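ABC-type transport system, molybdenum-specific extracellular solute-binding protein (Clostridium difficile, PDB 4KD5) probably binds molybdate or tungstate outside the cell as the solute-capturing component of an ABC transporter. Local coordinates at residues A[5-9]-A[204-208]; A[109-115]-A[161-166]; A[169-173]-A[226-230]. All coordinates share one frame; numbering follows the deposited sequence.

Overall arrangement
A two-lobed binding protein can be read through three contacts: one within each lobe and one between them. Contact 1 packs a helix on the sheet of the lobe that carries both chain termini, while contact 2 pairs two strands of the other lobe; they lie on opposite sides of the chain's centre, with centres about 46 Å apart. Contact 3 bridges the lobes, its centre about 20 Å from that of contact 2 and 28 Å from that of contact 1. It lies nearest the predicted molybdate site, the side chain of Tyr229 coming within about 4 Å of that of Ser15. Strand 164-168 leads from contact 2 towards contact 3, ending at Tyr168, a predicted molybdate-binding residue.

Contact 1 (A[5-9]-A[204-208]); sequences SVELN and NVDAA. With FMT (formic acid), chain F.
Leu8 sends both its methyls against the start of the helix at 205-208, and no residue of this contact has more surface buried by it. CD1 reaches the backbone, lying 3.3 Å from Ala207 O, whereas CD2 rests on side chains: it is 3.8 Å from Asn204 CB and 3.9 Å from Ala207 CB. With CG beside the backbone N (chi1 -66°) and the chain then extended, the fork lies against the first helical turn. Val6, two residues earlier and therefore on the same side of the strand, adds a second apolar touch, its CG1 standing 3.8 Å from Ala207 CB.

This is helix-on-sheet packing of the alpha/beta kind found in periplasmic-type binding proteins. Helix 205-215 packs on the sheet of the lobe that contains the N-terminus, and Val205 and Ala208 continue the packing onto Val198 of strand 193-198. Val6 and Leu8 also bond through their backbones to the neighbouring strand 34-41.

Asn204 occupies the N-cap position, yet its side chain makes no capping bond. Its amide comes at Val6 from the opposite direction, and ND2 stops 3.7 Å from Val6 CG1; this is a van der Waals touch. The backbone carbonyl of Asn204 takes part in the first turn, its O accepting from Ala208 N at 3.0 Å. A formic acid molecule, probably left from crystallisation, sits by the same turn. Its O1 takes a weak bond of 3.4 Å from Ala207 N, a position consistent with the pull of a helix N-terminus on an acid group, and its carbon touches the Ala207 methyl.

Contact 2 (A[109-115]-A[161-166]); sequences KVKKIAV and NADVGF
Strands 113-115 and 164-166 run parallel, their directions only 23° apart, with Ile113 facing Val164 and Ala114 facing Gly165 across the pair. Ala114 is the residue that ties them: its N donates to Val164 O at 2.9 Å, nearly straight at 176°, and its O accepts from Phe166 N, also at 2.9 Å. The same oxygen receives a CA-H...O contact from Gly165 CA at 3.2 Å. The pair belongs to the parallel part of the sheet in one lobe of the binding-protein fold, where strand 113-116 has strand 144-147 on its other flank and helices 122-133 and 150-159 supply the connections.

Side chains on one face of the sheet are branched and apolar. Ile113 and Val164 lie side by side and point the same way, with Ile113 CG1 3.7 Å from Val164 CG2. The other methyl of the valine, CG1, meets Val110 CG1, the two side chains crossing at about a right angle. Phe166 extends this surface: Ile113 CG2 meets its ring at the edge, while Val115 CG1 approaches CD2 obliquely at 3.7 Å. Leu89 and Leu91 of strand 82-94, with Ala127 and Leu131 of helix 122-133, pack on the same ring, and its side chain lies about 6 Å from that of Ala123, predicted to bind molybdate. On the reverse face Ala114 CB meets Ala162 CB at 3.7 Å.

Ahead of the regular strands the bonding becomes irregular. Lys112 O accepts two weak bonds, from Asp163 N and Val164 N. The lysine side chain bends at chi3 (65°), which brings NZ to a weak bond of 3.0 Å with Asn161 O.

Contact 3 (A[169-173]-A[226-230]); sequences FSDTV and EFGYK
Two first torsions set up the meeting of Phe169, Ser170 and Tyr229 with the chain opposite. Phe169 holds CG opposite its backbone N (chi1 -168°), which turns the ring towards Gly228. Tyr229 keeps CG beside its N (chi1 -63°), swinging its ring back over the serine. The two loops belong to different lobes of the periplasmic-type binding-protein fold, so this is a contact across the cleft, beside Tyr168 and Ser15, predicted to bind molybdate.

Closeness of the main chains is its defining feature. Ser170 CA and Gly228 CA are 3.8 Å apart, and Gly228 has no side chain to stand between them; separately, its positive phi is one that glycine takes readily. Around this point the contacts involve carbonyls and carbon. Phe169 CD2 presents the ring edge to Gly228 O at 3.3 Å, with the oxygen in the ring plane. Ser170 CB is 3.3 Å from Phe227 O and also sits over one face of the Tyr229 ring as a CH-pi contact, 3.9 Å from the centroid. Val173 lays its two methyls on successive backbone groups, CG2 on Phe227 O and CG1 on Gly228 N.

The polar ends are held from outside: Ser170 OG bonds to Asn87, and Tyr229 OH bonds weakly to Ser15 O. The Phe169 ring also makes a cation-pi contact with Lys183. At the end of the 3-10 segment 169-171, Phe169 O accepts twice from Thr172, from its N at 2.9 Å and, on a lone pair in the carbonyl plane, from its OG1 at 2.6 Å.

Contact 1 (A[5-9]-A[204-208])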
ATOM      1  N   SER A   5      10.383   1.870  -8.179  1.00 75.82           N
ATOM      2  CA  SER A   5      10.820   2.975  -7.330  1.00 79.33           C
ATOM      3  C   SER A   5       9.724   4.031  -7.179  1.00 80.60           C
ATOM      4  O   SER A   5       8.930   4.253  -8.094  1.00 87.42           O
ATOM      5  CB  SER A   5      12.094   3.611  -7.889  1.00 80.95           C
ATOM      6  OG  SER A   5      12.504   4.714  -7.100  1.00 79.27           O
ATOM      7  N   VAL A   6       9.682   4.671  -6.014  1.00 70.72           N
ATOM      8  CA  VAL A   6       8.659   5.669  -5.720  1.00 64.87           C
ATOM      9  C   VAL A   6       9.288   6.990  -5.289  1.00 61.49           C
ATOM     10  O   VAL A   6      10.232   7.005  -4.499  1.00 60.36           O
ATOM     11  CB  VAL A   6       7.699   5.179  -4.617  1.00 55.96           C
ATOM     12  CG1 VAL A   6       6.709   6.263  -4.253  1.00 51.05           C
ATOM     13  CG2 VAL A   6       6.956   3.942  -5.075  1.00 53.88           C
ATOM     14  N   GLU A   7       8.766   8.094  -5.818  1.00 63.41           N
ATOM     15  CA  GLU A   7       9.222   9.419  -5.420  1.00 69.11           C
ATOM     16  C   GLU A   7       8.104  10.162  -4.696  1.00 64.82           C
ATOM     17  O   GLU A   7       7.099  10.533  -5.306  1.00 65.84           O
ATOM     18  CB  GLU A   7       9.699  10.212  -6.639  1.00 80.88           C
ATOM     19  CG  GLU A   7      10.849   9.548  -7.385  1.00 93.47           C
ATOM     20  CD  GLU A   7      11.175  10.226  -8.702  1.00101.64           C
ATOM     21  OE1 GLU A   7      10.419  11.130  -9.115  1.00107.62           O
ATOM     22  OE2 GLU A   7      12.190   9.853  -9.325  1.00104.74           O
ATOM     23  N   LEU A   8       8.281  10.366  -3.393  1.00 66.05           N
ATOM     24  CA  LEU A   8       7.294  11.078  -2.585  1.00 59.03           C
ATOM     25  C   LEU A   8       7.664  12.552  -2.436  1.00 51.42           C
ATOM     26  O   LEU A   8       8.816  12.889  -2.138  1.00 54.62           O
ATOM     27  CB  LEU A   8       7.153  10.439  -1.200  1.00 56.01           C
ATOM     28  CG  LEU A   8       6.577   9.029  -1.100  1.00 51.65           C
ATOM     29  CD1 LEU A   8       6.536   8.571   0.353  1.00 49.56           C
ATOM     30  CD2 LEU A   8       5.191   8.968  -1.702  1.00 49.57           C
ATOM     31  N   ASN A   9       6.691  13.429  -2.657  1.00 49.85           N
ATOM     32  CA  ASN A   9       6.884  14.847  -2.402  1.00 42.02           C
ATOM     33  C   ASN A   9       6.367  15.209  -1.019  1.00 41.86           C
ATOM     34  O   ASN A   9       5.170  15.087  -0.743  1.00 41.88           O
ATOM     35  CB  ASN A   9       6.174  15.685  -3.469  1.00 41.67           C
ATOM     36  CG  ASN A   9       6.939  15.735  -4.773  1.00 53.66           C
ATOM     37  OD1 ASN A   9       8.108  16.121  -4.806  1.00 57.94           O
ATOM     38  ND2 ASN A   9       6.287  15.330  -5.856  1.00 65.51           N
ATOM     39  N   ASN A 204       0.543   8.418  -4.902  1.00 62.62           N
ATOM     40  CA  ASN A 204       1.181   7.382  -4.102  1.00 57.28           C
ATOM     41  C   ASN A 204       0.695   7.422  -2.656  1.00 53.93           C
ATOM     42  O   ASN A 204       1.491   7.604  -1.732  1.00 54.01           O
ATOM     43  CB  ASN A 204       2.709   7.519  -4.157  1.00 54.97           C
ATOM     44  CG  ASN A 204       3.267   7.264  -5.538  1.00 61.40           C
ATOM     45  OD1 ASN A 204       3.537   8.198  -6.292  1.00 78.02           O
ATOM     46  ND2 ASN A 204       3.442   5.991  -5.882  1.00 53.54           N
ATOM     47  N   VAL A 205      -0.612   7.248  -2.473  1.00 46.42           N
ATOM     48  CA  VAL A 205      -1.224   7.307  -1.150  1.00 47.84           C
ATOM     49  C   VAL A 205      -0.618   6.291  -0.188  1.00 49.34           C
ATOM     50  O   VAL A 205      -0.215   6.642   0.919  1.00 55.51           O
ATOM     51  CB  VAL A 205      -2.759   7.148  -1.227  1.00 48.27           C
ATOM     52  CG1 VAL A 205      -3.366   7.080   0.160  1.00 45.89           C
ATOM     53  CG2 VAL A 205      -3.373   8.300  -1.991  1.00 43.82           C
ATOM     54  N   ASP A 206      -0.533   5.040  -0.622  1.00 55.40           N
ATOM     55  CA  ASP A 206       0.024   3.975   0.211  1.00 60.03           C
ATOM     56  C   ASP A 206       1.498   4.177   0.572  1.00 51.86           C
ATOM     57  O   ASP A 206       1.884   4.008   1.727  1.00 58.52           O
ATOM     58  CB  ASP A 206      -0.194   2.606  -0.442  1.00 72.12           C
ATOM     59  CG  ASP A 206      -1.552   2.012  -0.106  1.00 86.21           C
ATOM     60  OD1 ASP A 206      -2.513   2.238  -0.872  1.00 91.63           O
ATOM     61  OD2 ASP A 206      -1.654   1.322   0.931  1.00 89.94           O
ATOM     62  N   ALA A 207       2.316   4.547  -0.407  1.00 42.98           N
ATOM     63  CA  ALA A 207       3.718   4.856  -0.133  1.00 49.30           C
ATOM     64  C   ALA A 207       3.835   6.017   0.859  1.00 57.70           C
ATOM     65  O   ALA A 207       4.761   6.064   1.671  1.00 61.13           O
ATOM     66  CB  ALA A 207       4.448   5.179  -1.415  1.00 39.30           C
ATOM     67  N   ALA A 208       2.890   6.950   0.787  1.00 55.20           N
ATOM     68  CA  ALA A 208       2.866   8.092   1.696  1.00 54.23           C
ATOM     69  C   ALA A 208       2.430   7.676   3.101  1.00 51.53           C
ATOM     70  O   ALA A 208       3.000   8.137   4.094  1.00 49.95           O
ATOM     71  CB  ALA A 208       1.955   9.173   1.155  1.00 55.88           C
TER
HETATM   72  C   FMT F 301       2.307   3.129  -3.763  1.00 70.00           C
HETATM   73  O1  FMT F 301       1.475   4.030  -3.664  1.00 70.76           O
HETATM   74  O2  FMT F 301       2.448   2.228  -2.936  1.00 65.86           O

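Contact 2 (A[109-115]-A[161-166])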
ATOM      1  N   LYS A 109      16.442  39.298  40.503  1.00106.07           N
ATOM      2  CA  LYS A 109      17.542  38.621  39.824  1.00103.62           C
ATOM      3  C   LYS A 109      17.468  38.789  38.310  1.00 96.90           C
ATOM      4  O   LYS A 109      18.497  38.901  37.639  1.00 94.69           O
ATOM      5  CB  LYS A 109      17.576  37.139  40.206  1.00101.21           C
ATOM      6  CG  LYS A 109      17.766  36.920  41.697  1.00106.67           C
ATOM      7  CD  LYS A 109      18.079  35.471  42.039  1.00107.37           C
ATOM      8  CE  LYS A 109      18.844  35.388  43.363  1.00113.99           C
ATOM      9  NZ  LYS A 109      18.507  34.180  44.176  1.00112.66           N
ATOM     10  N   VAL A 110      16.251  38.810  37.777  1.00 91.40           N
ATOM     11  CA  VAL A 110      16.061  39.082  36.357  1.00 83.65           C
ATOM     12  C   VAL A 110      15.476  40.479  36.142  1.00 81.84           C
ATOM     13  O   VAL A 110      14.569  40.909  36.855  1.00 60.05           O
ATOM     14  CB  VAL A 110      15.230  37.974  35.641  1.00 74.80           C
ATOM     15  CG1 VAL A 110      15.595  36.603  36.191  1.00 75.79           C
ATOM     16  CG2 VAL A 110      13.737  38.221  35.763  1.00 72.79           C
ATOM     17  N   LYS A 111      16.033  41.195  35.173  1.00 78.97           N
ATOM     18  CA  LYS A 111      15.603  42.553  34.884  1.00 76.29           C
ATOM     19  C   LYS A 111      14.990  42.621  33.494  1.00 70.72           C
ATOM     20  O   LYS A 111      14.084  43.406  33.243  1.00 72.67           O
ATOM     21  CB  LYS A 111      16.786  43.518  35.008  1.00 62.40           C
ATOM     22  CG  LYS A 111      17.391  43.574  36.407  1.00 67.82           C
ATOM     23  CD  LYS A 111      18.652  44.429  36.461  1.00 73.51           C
ATOM     24  CE  LYS A 111      19.117  44.653  37.897  1.00 80.29           C
ATOM     25  NZ  LYS A 111      19.314  43.384  38.647  1.00 81.77           N
ATOM     26  N   LYS A 112      15.485  41.782  32.593  1.00 64.23           N
ATOM     27  CA  LYS A 112      15.039  41.810  31.207  1.00 54.33           C
ATOM     28  C   LYS A 112      14.655  40.419  30.700  1.00 52.47           C
ATOM     29  O   LYS A 112      15.500  39.523  30.596  1.00 53.77           O
ATOM     30  CB  LYS A 112      16.110  42.468  30.324  1.00 54.79           C
ATOM     31  CG  LYS A 112      16.480  43.875  30.793  1.00 63.16           C
ATOM     32  CD  LYS A 112      17.546  44.523  29.935  1.00 66.19           C
ATOM     33  CE  LYS A 112      17.029  44.743  28.540  1.00 63.73           C
ATOM     34  NZ  LYS A 112      18.082  45.245  27.621  1.00 53.43           N
ATOM     35  N   ILE A 113      13.364  40.252  30.412  1.00 53.49           N
ATOM     36  CA  ILE A 113      12.821  38.998  29.897  1.00 53.86           C
ATOM     37  C   ILE A 113      12.585  39.105  28.389  1.00 54.66           C
ATOM     38  O   ILE A 113      11.753  39.893  27.936  1.00 52.62           O
ATOM     39  CB  ILE A 113      11.497  38.634  30.601  1.00 48.82           C
ATOM     40  CG1 ILE A 113      11.723  38.470  32.105  1.00 50.78           C
ATOM     41  CG2 ILE A 113      10.895  37.367  30.018  1.00 41.04           C
ATOM     42  CD1 ILE A 113      10.464  38.190  32.900  1.00 42.41           C
ATOM     43  N   ALA A 114      13.315  38.310  27.612  1.00 55.09           N
ATOM     44  CA  ALA A 114      13.186  38.345  26.154  1.00 50.91           C
ATOM     45  C   ALA A 114      12.078  37.415  25.670  1.00 48.04           C
ATOM     46  O   ALA A 114      12.074  36.225  25.993  1.00 50.06           O
ATOM     47  CB  ALA A 114      14.495  37.980  25.492  1.00 49.43           C
ATOM     48  N   VAL A 115      11.146  37.956  24.887  1.00 42.93           N
ATOM     49  CA  VAL A 115      10.096  37.153  24.256  1.00 46.33           C
ATOM     50  C   VAL A 115       9.890  37.599  22.813  1.00 51.20           C
ATOM     51  O   VAL A 115      10.263  38.714  22.443  1.00 55.96           O
ATOM     52  CB  VAL A 115       8.739  37.269  24.994  1.00 44.40           C
ATOM     53  CG1 VAL A 115       8.827  36.745  26.418  1.00 43.58           C
ATOM     54  CG2 VAL A 115       8.250  38.709  24.977  1.00 42.04           C
ATOM     55  N   ASN A 161      22.160  40.759  27.253  1.00 69.63           N
ATOM     56  CA  ASN A 161      21.246  41.883  27.077  1.00 69.49           C
ATOM     57  C   ASN A 161      19.892  41.600  27.713  1.00 68.76           C
ATOM     58  O   ASN A 161      19.216  42.507  28.190  1.00 76.21           O
ATOM     59  CB  ASN A 161      21.076  42.209  25.594  1.00 71.30           C
ATOM     60  CG  ASN A 161      22.213  43.052  25.049  1.00 82.84           C
ATOM     61  OD1 ASN A 161      23.312  42.551  24.793  1.00 84.42           O
ATOM     62  ND2 ASN A 161      21.952  44.339  24.857  1.00 89.44           N
ATOM     63  N   ALA A 162      19.501  40.331  27.705  1.00 64.67           N
ATOM     64  CA  ALA A 162      18.337  39.881  28.456  1.00 59.91           C
ATOM     65  C   ALA A 162      18.788  38.801  29.426  1.00 64.67           C
ATOM     66  O   ALA A 162      19.595  37.942  29.065  1.00 76.46           O
ATOM     67  CB  ALA A 162      17.275  39.346  27.527  1.00 48.19           C
ATOM     68  N   ASP A 163      18.265  38.841  30.647  1.00 58.45           N
ATOM     69  CA  ASP A 163      18.630  37.858  31.659  1.00 58.66           C
ATOM     70  C   ASP A 163      18.074  36.483  31.310  1.00 58.01           C
ATOM     71  O   ASP A 163      18.784  35.480  31.375  1.00 56.57           O
ATOM     72  CB  ASP A 163      18.129  38.300  33.033  1.00 63.63           C
ATOM     73  CG  ASP A 163      18.628  39.680  33.418  1.00 79.60           C
ATOM     74  OD1 ASP A 163      19.795  40.001  33.110  1.00 87.65           O
ATOM     75  OD2 ASP A 163      17.851  40.447  34.023  1.00 80.33           O
ATOM     76  N   VAL A 164      16.796  36.445  30.944  1.00 57.47           N
ATOM     77  CA  VAL A 164      16.158  35.201  30.526  1.00 59.65           C
ATOM     78  C   VAL A 164      15.389  35.376  29.220  1.00 59.75           C
ATOM     79  O   VAL A 164      15.243  36.493  28.719  1.00 63.13           O
ATOM     80  CB  VAL A 164      15.196  34.648  31.592  1.00 53.16           C
ATOM     81  CG1 VAL A 164      15.913  34.458  32.901  1.00 50.91           C
ATOM     82  CG2 VAL A 164      14.019  35.591  31.776  1.00 50.38           C
ATOM     83  N   GLY A 165      14.893  34.266  28.679  1.00 48.71           N
ATOM     84  CA  GLY A 165      14.125  34.298  27.446  1.00 42.48           C
ATOM     85  C   GLY A 165      13.119  33.168  27.330  1.00 47.75           C
ATOM     86  O   GLY A 165      13.211  32.163  28.039  1.00 56.87           O
ATOM     87  N   PHE A 166      12.146  33.342  26.439  1.00 44.75           N
ATOM     88  CA  PHE A 166      11.174  32.292  26.149  1.00 49.38           C
ATOM     89  C   PHE A 166      11.341  31.814  24.714  1.00 49.89           C
ATOM     90  O   PHE A 166      11.373  32.615  23.778  1.00 51.42           O
ATOM     91  CB  PHE A 166       9.745  32.781  26.395  1.00 49.72           C
ATOM     92  CG  PHE A 166       9.331  32.731  27.836  1.00 57.73           C
ATOM     93  CD1 PHE A 166       8.838  31.557  28.383  1.00 62.45           C
ATOM     94  CD2 PHE A 166       9.442  33.850  28.647  1.00 56.50           C
ATOM     95  CE1 PHE A 166       8.456  31.500  29.713  1.00 64.65           C
ATOM     96  CE2 PHE A 166       9.062  33.798  29.979  1.00 55.04           C
ATOM     97  CZ  PHE A 166       8.569  32.622  30.511  1.00 56.90           C
TER

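Contact 3 (A[169-173]-A[226-230])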
ATOM      1  N   PHE A 169      11.984  24.447  22.710  1.00 44.66           N
ATOM      2  CA  PHE A 169      13.106  23.592  23.078  1.00 47.15           C
ATOM      3  C   PHE A 169      13.960  23.255  21.861  1.00 48.48           C
ATOM      4  O   PHE A 169      15.179  23.145  21.961  1.00 52.24           O
ATOM      5  CB  PHE A 169      12.622  22.314  23.750  1.00 45.70           C
ATOM      6  CG  PHE A 169      13.720  21.528  24.399  1.00 46.17           C
ATOM      7  CD1 PHE A 169      14.458  22.078  25.439  1.00 43.15           C
ATOM      8  CD2 PHE A 169      14.014  20.242  23.979  1.00 42.82           C
ATOM      9  CE1 PHE A 169      15.472  21.359  26.042  1.00 53.22           C
ATOM     10  CE2 PHE A 169      15.029  19.516  24.581  1.00 46.25           C
ATOM     11  CZ  PHE A 169      15.758  20.076  25.614  1.00 46.92           C
ATOM     12  N   SER A 170      13.312  23.102  20.710  1.00 45.38           N
ATOM     13  CA  SER A 170      14.012  22.757  19.475  1.00 44.24           C
ATOM     14  C   SER A 170      14.951  23.864  19.004  1.00 52.83           C
ATOM     15  O   SER A 170      15.867  23.615  18.216  1.00 60.53           O
ATOM     16  CB  SER A 170      13.024  22.391  18.368  1.00 42.88           C
ATOM     17  OG  SER A 170      12.114  23.435  18.111  1.00 41.44           O
ATOM     18  N   ASP A 171      14.722  25.084  19.486  1.00 49.04           N
ATOM     19  CA  ASP A 171      15.593  26.209  19.163  1.00 48.69           C
ATOM     20  C   ASP A 171      16.834  26.225  20.052  1.00 52.89           C
ATOM     21  O   ASP A 171      17.734  27.038  19.854  1.00 56.39           O
ATOM     22  CB  ASP A 171      14.838  27.532  19.319  1.00 53.79           C
ATOM     23  CG  ASP A 171      13.667  27.662  18.363  1.00 58.62           C
ATOM     24  OD1 ASP A 171      13.792  27.252  17.190  1.00 54.87           O
ATOM     25  OD2 ASP A 171      12.619  28.192  18.790  1.00 57.79           O
ATOM     26  N   THR A 172      16.873  25.324  21.029  1.00 48.70           N
ATOM     27  CA  THR A 172      17.973  25.281  21.997  1.00 53.59           C
ATOM     28  C   THR A 172      19.022  24.219  21.692  1.00 56.88           C
ATOM     29  O   THR A 172      20.148  24.306  22.183  1.00 61.50           O
ATOM     30  CB  THR A 172      17.472  25.054  23.438  1.00 54.43           C
ATOM     31  OG1 THR A 172      17.066  23.688  23.598  1.00 49.75           O
ATOM     32  CG2 THR A 172      16.303  25.973  23.741  1.00 42.75           C
ATOM     33  N   VAL A 173      18.649  23.206  20.911  1.00 56.57           N
ATOM     34  CA  VAL A 173      19.572  22.111  20.600  1.00 63.71           C
ATOM     35  C   VAL A 173      20.811  22.612  19.858  1.00 71.05           C
ATOM     36  O   VAL A 173      20.748  23.604  19.127  1.00 72.45           O
ATOM     37  CB  VAL A 173      18.896  20.965  19.800  1.00 75.97           C
ATOM     38  CG1 VAL A 173      17.877  20.238  20.660  1.00 69.38           C
ATOM     39  CG2 VAL A 173      18.230  21.504  18.546  1.00 79.08           C
ATOM     40  N   GLU A 226      15.927  14.052  18.896  1.00 52.39           N
ATOM     41  CA  GLU A 226      17.320  14.476  18.789  1.00 59.20           C
ATOM     42  C   GLU A 226      17.376  15.964  18.474  1.00 57.13           C
ATOM     43  O   GLU A 226      18.357  16.639  18.767  1.00 59.94           O
ATOM     44  CB  GLU A 226      18.038  13.702  17.676  1.00 62.38           C
ATOM     45  CG  GLU A 226      18.139  12.200  17.887  1.00 69.48           C
ATOM     46  CD  GLU A 226      18.685  11.477  16.666  1.00 78.29           C
ATOM     47  OE1 GLU A 226      19.128  12.158  15.718  1.00 78.28           O
ATOM     48  OE2 GLU A 226      18.669  10.228  16.650  1.00 84.49           O
ATOM     49  N   PHE A 227      16.310  16.466  17.865  1.00 47.95           N
ATOM     50  CA  PHE A 227      16.292  17.839  17.388  1.00 54.53           C
ATOM     51  C   PHE A 227      15.424  18.745  18.259  1.00 52.52           C
ATOM     52  O   PHE A 227      15.058  19.850  17.853  1.00 46.50           O
ATOM     53  CB  PHE A 227      15.868  17.880  15.912  1.00 58.08           C
ATOM     54  CG  PHE A 227      16.867  17.240  14.980  1.00 62.95           C
ATOM     55  CD1 PHE A 227      17.860  18.002  14.384  1.00 61.56           C
ATOM     56  CD2 PHE A 227      16.828  15.878  14.719  1.00 62.42           C
ATOM     57  CE1 PHE A 227      18.790  17.419  13.535  1.00 63.08           C
ATOM     58  CE2 PHE A 227      17.755  15.288  13.870  1.00 58.16           C
ATOM     59  CZ  PHE A 227      18.737  16.060  13.278  1.00 57.95           C
ATOM     60  N   GLY A 228      15.115  18.274  19.465  1.00 50.78           N
ATOM     61  CA  GLY A 228      14.434  19.092  20.454  1.00 54.50           C
ATOM     62  C   GLY A 228      12.923  18.978  20.442  1.00 49.35           C
ATOM     63  O   GLY A 228      12.239  19.582  21.273  1.00 57.56           O
ATOM     64  N   TYR A 229      12.392  18.208  19.502  1.00 45.25           N
ATOM     65  CA  TYR A 229      10.955  17.988  19.455  1.00 43.63           C
ATOM     66  C   TYR A 229      10.541  16.932  20.468  1.00 49.05           C
ATOM     67  O   TYR A 229      11.392  16.282  21.082  1.00 46.24           O
ATOM     68  CB  TYR A 229      10.515  17.629  18.037  1.00 39.80           C
ATOM     69  CG  TYR A 229      10.780  18.750  17.073  1.00 40.07           C
ATOM     70  CD1 TYR A 229       9.880  19.794  16.938  1.00 42.13           C
ATOM     71  CD2 TYR A 229      11.941  18.783  16.321  1.00 39.38           C
ATOM     72  CE1 TYR A 229      10.121  20.834  16.068  1.00 44.96           C
ATOM     73  CE2 TYR A 229      12.191  19.819  15.446  1.00 47.14           C
ATOM     74  CZ  TYR A 229      11.277  20.838  15.327  1.00 49.02           C
ATOM     75  OH  TYR A 229      11.524  21.868  14.459  1.00 53.68           O
ATOM     76  N   LYS A 230       9.236  16.771  20.648  1.00 51.01           N
ATOM     77  CA  LYS A 230       8.732  15.903  21.702  1.00 56.16           C
ATOM     78  C   LYS A 230       7.573  15.047  21.208  1.00 54.79           C
ATOM     79  O   LYS A 230       6.820  15.458  20.321  1.00 45.41           O
ATOM     80  CB  LYS A 230       8.306  16.746  22.908  1.00 67.47           C
ATOM     81  CG  LYS A 230       8.421  16.036  24.239  1.00 79.89           C
ATOM     82  CD  LYS A 230       7.065  15.548  24.705  1.00 92.94           C
ATOM     83  CE  LYS A 230       7.195  14.504  25.802  1.00102.10           C
ATOM     84  NZ  LYS A 230       5.858  14.034  26.271  1.00104.14           N
TER